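Local coordinates for phosphodiesterase (Salpingoeca rosetta, PDB 7D7P), which belongs to the cyclic nucleotide phosphodiesterase family of the HD clan and holds zinc and magnesium ions in an all-helical domain, at residues I214-M219 and V251-L256; M139-L144 and K204-V209. All blocks are in the same frame, centred on the assembly; numbering follows the deposited sequence.

Interaction 1. Residues I214-M219 and V251-L256; sequences ILNTDM and VLAVLL
The carbonyl O of Ile214 accepts a firm bond from the backbone N of Thr217 at 3.0 Å; OG1 of Thr217 also bonds to this O, at a modelled 2.5 Å that is too short to be taken at face value. With chi1 at 64°, the hydroxyl swings back to this carbonyl while the methyl CG2 is left beside the backbone N, on the side of helix 245-260. There CG2 lies 3.9 Å from CD2 of Leu256, the two side chains meeting at a slant. The same CD2 also comes within 4.2 Å of the backbone N of Ile214, so one leucine branch touches both the last helical turn and the threonine that follows it. One turn earlier on helix 245-260, Ala253 presents its small CB to Asn216, 3.9 Å from the CB of that residue and nearly as close to its amide nitrogen. The short side chain lets the backbones draw together, with 6.2 Å between the CA atoms of Asn216 and Ala253. The amide of Asn216 is held at both ends, ND2 by Asn212 O and OD1 by Lys225 NZ, which fixes its rotation. From Leu215 to Asp218 the chain makes a type I beta turn as helix 200-215 ends. The side chain of Thr217 lies about 4 Å from the magnesium ion, placing this helix-end turn beside the two-metal site of an HD-clan phosphodiesterase domain.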
# COMPACT_ATOMS: atom_id res chain seq x y z
N ILE A 214 -15.75 -7.28 -23.23
CA ILE A 214 -15.16 -8.58 -22.91
C ILE A 214 -13.66 -8.56 -23.13
O ILE A 214 -12.89 -9.09 -22.32
CB ILE A 214 -15.85 -9.70 -23.71
CG1 ILE A 214 -17.27 -9.93 -23.20
CG2 ILE A 214 -15.04 -10.99 -23.64
CD1 ILE A 214 -18.05 -10.98 -23.99
N LEU A 215 -13.20 -7.96 -24.24
CA LEU A 215 -11.77 -7.88 -24.49
C LEU A 215 -11.05 -7.05 -23.44
O LEU A 215 -9.87 -7.28 -23.16
CB LEU A 215 -11.51 -7.30 -25.88
CG LEU A 215 -11.75 -8.22 -27.09
CD1 LEU A 215 -11.46 -7.48 -28.38
CD2 LEU A 215 -10.91 -9.48 -26.99
N ASN A 216 -11.75 -6.09 -22.83
CA ASN A 216 -11.15 -5.28 -21.78
C ASN A 216 -11.19 -5.96 -20.41
O ASN A 216 -10.71 -5.37 -19.44
CB ASN A 216 -11.84 -3.91 -21.71
CG ASN A 216 -11.14 -2.87 -22.56
OD1 ASN A 216 -10.06 -2.39 -22.22
ND2 ASN A 216 -11.74 -2.53 -23.70
N THR A 217 -11.74 -7.17 -20.31
CA THR A 217 -11.56 -7.95 -19.09
C THR A 217 -10.20 -8.63 -19.04
O THR A 217 -9.87 -9.25 -18.03
CB THR A 217 -12.66 -9.01 -18.95
OG1 THR A 217 -12.58 -9.95 -20.02
CG2 THR A 217 -14.04 -8.34 -18.95
N ASP A 218 -9.41 -8.52 -20.11
CA ASP A 218 -8.03 -9.00 -20.11
C ASP A 218 -7.21 -8.19 -19.12
O ASP A 218 -7.06 -6.98 -19.27
CB ASP A 218 -7.45 -8.89 -21.52
CG ASP A 218 -6.05 -9.48 -21.64
OD1 ASP A 218 -5.49 -9.95 -20.62
OD2 ASP A 218 -5.49 -9.48 -22.76
N MET A 219 -6.69 -8.88 -18.09
CA MET A 219 -5.92 -8.19 -17.06
C MET A 219 -4.72 -7.46 -17.64
O MET A 219 -4.24 -6.48 -17.04
CB MET A 219 -5.47 -9.20 -16.00
CG MET A 219 -6.60 -9.90 -15.27
SD MET A 219 -7.74 -8.75 -14.46
CE MET A 219 -6.59 -7.77 -13.49
N VAL A 251 -16.28 3.91 -20.37
CA VAL A 251 -16.84 3.78 -19.03
C VAL A 251 -17.50 2.42 -18.84
O VAL A 251 -17.35 1.79 -17.79
CB VAL A 251 -17.83 4.93 -18.76
CG1 VAL A 251 -18.64 4.67 -17.50
CG2 VAL A 251 -17.08 6.26 -18.66
N LEU A 252 -18.23 1.95 -19.85
CA LEU A 252 -18.83 0.62 -19.77
C LEU A 252 -17.75 -0.46 -19.62
O LEU A 252 -17.91 -1.40 -18.83
CB LEU A 252 -19.69 0.35 -21.01
CG LEU A 252 -20.83 1.33 -21.28
CD1 LEU A 252 -21.60 0.92 -22.52
CD2 LEU A 252 -21.75 1.44 -20.07
N ALA A 253 -16.66 -0.34 -20.38
CA ALA A 253 -15.55 -1.27 -20.23
C ALA A 253 -14.94 -1.18 -18.84
O ALA A 253 -14.56 -2.20 -18.25
CB ALA A 253 -14.49 -1.01 -21.30
N VAL A 254 -14.84 0.03 -18.29
CA VAL A 254 -14.31 0.20 -16.94
C VAL A 254 -15.22 -0.46 -15.92
O VAL A 254 -14.75 -1.11 -14.97
CB VAL A 254 -14.11 1.70 -16.64
CG1 VAL A 254 -13.98 1.95 -15.15
CG2 VAL A 254 -12.88 2.23 -17.38
N LEU A 255 -16.54 -0.34 -16.11
CA LEU A 255 -17.48 -0.88 -15.13
C LEU A 255 -17.53 -2.41 -15.17
O LEU A 255 -17.63 -3.06 -14.12
CB LEU A 255 -18.87 -0.29 -15.35
CG LEU A 255 -19.03 1.19 -14.97
CD1 LEU A 255 -20.43 1.68 -15.29
CD2 LEU A 255 -18.71 1.40 -13.49
N LEU A 256 -17.48 -3.00 -16.37
CA LEU A 256 -17.49 -4.46 -16.45
C LEU A 256 -16.21 -5.05 -15.85
O LEU A 256 -16.26 -6.10 -15.19
CB LEU A 256 -17.65 -4.93 -17.89
CG LEU A 256 -17.70 -6.46 -18.02
CD1 LEU A 256 -18.92 -7.02 -17.30
CD2 LEU A 256 -17.67 -6.92 -19.48

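Interaction 2. Residues M139-L144 and K204-V209; sequences MLIAAL and KRLRAV
Two helices of the all-helical HD-clan domain, 133-145 and 200-215, meet here through apolar side chains, with no hydrogen bond between the two segments. The nearest approach is the sulfur of Met139 against a methyl of Val209, SD to CG1 at 4.0 Å, the side chains crossing at about a right angle. Bends at chi2 (-59°) and chi3 (-69°) curl the methionine chain so that its sulfur, rather than its terminal methyl, meets the valine. Val209 directs its CB at the opposing helix, and the CA atoms of Met139 and Val209 stand 7.4 Å apart. A looser second touch joins the ends of Ile141 and Leu206, CD1 to CD1 at 4.5 Å; Val194 and Val195 also pack on Ile141, and Leu198 packs on Leu206. All four residues are buried, so this is part of the hydrophobic core, with the side chain of Met139 about 13 Å from the zinc ion. Ala143, one turn after Met139, gives its carbonyl O to ND1 of the zinc ligand His146, a second-shell bond consistent with orienting that histidine. The other methyl of Val209, CG2, sits 3.8 Å above one face of the Arg205 guanidinium, offset toward its rim. That group reaches back to helix 133-145, where its NH2 forms a salt bridge with OE2 of Glu135 that joins the same two helices.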
# COMPACT_ATOMS: atom_id res chain seq x y z
N MET A 139 -24.65 -4.97 -21.98
CA MET A 139 -23.85 -5.18 -20.78
C MET A 139 -24.29 -6.43 -20.03
O MET A 139 -23.46 -7.13 -19.43
CB MET A 139 -23.93 -3.95 -19.87
CG MET A 139 -23.23 -2.72 -20.45
SD MET A 139 -21.48 -3.02 -20.77
CE MET A 139 -20.87 -3.16 -19.09
N LEU A 140 -25.60 -6.73 -20.05
CA LEU A 140 -26.08 -7.94 -19.39
C LEU A 140 -25.58 -9.20 -20.10
O LEU A 140 -25.16 -10.16 -19.45
CB LEU A 140 -27.61 -7.94 -19.34
CG LEU A 140 -28.29 -6.77 -18.63
CD1 LEU A 140 -29.79 -7.03 -18.46
CD2 LEU A 140 -27.64 -6.50 -17.28
N ILE A 141 -25.61 -9.20 -21.44
CA ILE A 141 -25.13 -10.35 -22.19
C ILE A 141 -23.62 -10.51 -22.03
O ILE A 141 -23.12 -11.61 -21.82
CB ILE A 141 -25.52 -10.22 -23.67
CG1 ILE A 141 -27.05 -10.23 -23.83
CG2 ILE A 141 -24.89 -11.33 -24.50
CD1 ILE A 141 -27.52 -9.90 -25.23
N ALA A 142 -22.88 -9.40 -22.11
CA ALA A 142 -21.43 -9.46 -22.00
C ALA A 142 -20.99 -9.98 -20.64
O ALA A 142 -20.06 -10.79 -20.55
CB ALA A 142 -20.82 -8.09 -22.27
N ALA A 143 -21.65 -9.53 -19.57
CA ALA A 143 -21.26 -9.94 -18.22
C ALA A 143 -21.44 -11.44 -18.02
O ALA A 143 -20.58 -12.11 -17.43
CB ALA A 143 -22.06 -9.16 -17.18
N LEU A 144 -22.55 -11.99 -18.51
CA LEU A 144 -22.81 -13.41 -18.33
C LEU A 144 -21.94 -14.26 -19.24
O LEU A 144 -21.65 -15.42 -18.92
CB LEU A 144 -24.29 -13.70 -18.59
CG LEU A 144 -24.98 -14.80 -17.79
CD1 LEU A 144 -24.60 -14.76 -16.32
CD2 LEU A 144 -26.48 -14.65 -17.96
N LYS A 204 -25.35 -3.58 -34.34
CA LYS A 204 -23.97 -3.17 -34.56
C LYS A 204 -23.38 -2.51 -33.31
O LYS A 204 -22.22 -2.76 -32.96
CB LYS A 204 -23.88 -2.22 -35.75
CG LYS A 204 -24.03 -2.90 -37.11
CD LYS A 204 -23.85 -1.92 -38.26
CE LYS A 204 -22.40 -1.52 -38.42
NZ LYS A 204 -21.56 -2.66 -38.89
N ARG A 205 -24.17 -1.68 -32.63
CA ARG A 205 -23.70 -1.07 -31.39
C ARG A 205 -23.61 -2.10 -30.27
O ARG A 205 -22.64 -2.12 -29.51
CB ARG A 205 -24.61 0.10 -31.00
CG ARG A 205 -24.24 0.78 -29.69
CD ARG A 205 -22.85 1.40 -29.75
NE ARG A 205 -22.55 2.15 -28.53
CZ ARG A 205 -21.39 2.75 -28.29
NH1 ARG A 205 -20.40 2.69 -29.17
NH2 ARG A 205 -21.21 3.42 -27.16
N LEU A 206 -24.62 -2.98 -30.17
CA LEU A 206 -24.59 -4.04 -29.17
C LEU A 206 -23.38 -4.95 -29.36
O LEU A 206 -22.71 -5.32 -28.39
CB LEU A 206 -25.88 -4.85 -29.23
CG LEU A 206 -25.93 -6.09 -28.33
CD1 LEU A 206 -27.15 -6.05 -27.44
CD2 LEU A 206 -25.91 -7.37 -29.16
N ARG A 207 -23.08 -5.32 -30.61
CA ARG A 207 -21.92 -6.16 -30.88
C ARG A 207 -20.62 -5.45 -30.52
O ARG A 207 -19.72 -6.05 -29.92
CB ARG A 207 -21.92 -6.59 -32.35
CG ARG A 207 -20.70 -7.39 -32.78
CD ARG A 207 -21.00 -8.22 -34.03
NE ARG A 207 -19.80 -8.81 -34.62
CZ ARG A 207 -19.22 -9.92 -34.19
NH1 ARG A 207 -19.72 -10.58 -33.15
NH2 ARG A 207 -18.13 -10.38 -34.79
N ALA A 208 -20.52 -4.16 -30.86
CA ALA A 208 -19.31 -3.40 -30.53
C ALA A 208 -19.12 -3.29 -29.02
O ALA A 208 -17.99 -3.36 -28.53
CB ALA A 208 -19.38 -2.02 -31.17
N VAL A 209 -20.22 -3.11 -28.28
CA VAL A 209 -20.12 -2.97 -26.83
C VAL A 209 -19.68 -4.29 -26.20
O VAL A 209 -18.83 -4.31 -25.31
CB VAL A 209 -21.46 -2.48 -26.25
CG1 VAL A 209 -21.48 -2.65 -24.74
CG2 VAL A 209 -21.68 -1.02 -26.61

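In the fold
Along the chain, helix 133-145 comes first, and interaction 2 closes a loop of 59 residues, a little over half of them helical, when helix 200-215 packs back on it. The same helix then runs on into interaction 1, where its C-terminal end and the turn after it meet helix 245-260 after a further 31 residues. The two contacts are in series, neither nested nor crossed, and their centres lie 11 Å apart. They touch directly: CE of Met139 packs 3.9 Å from CB of Leu256, and CD1 of Leu256 lies 3.8 Å from CB of Ala143. Helices 133-145, 200-215 and 245-260 thus share one buried cluster; the first leads into zinc ligands His146 and Asp147, the last ends at Asp260.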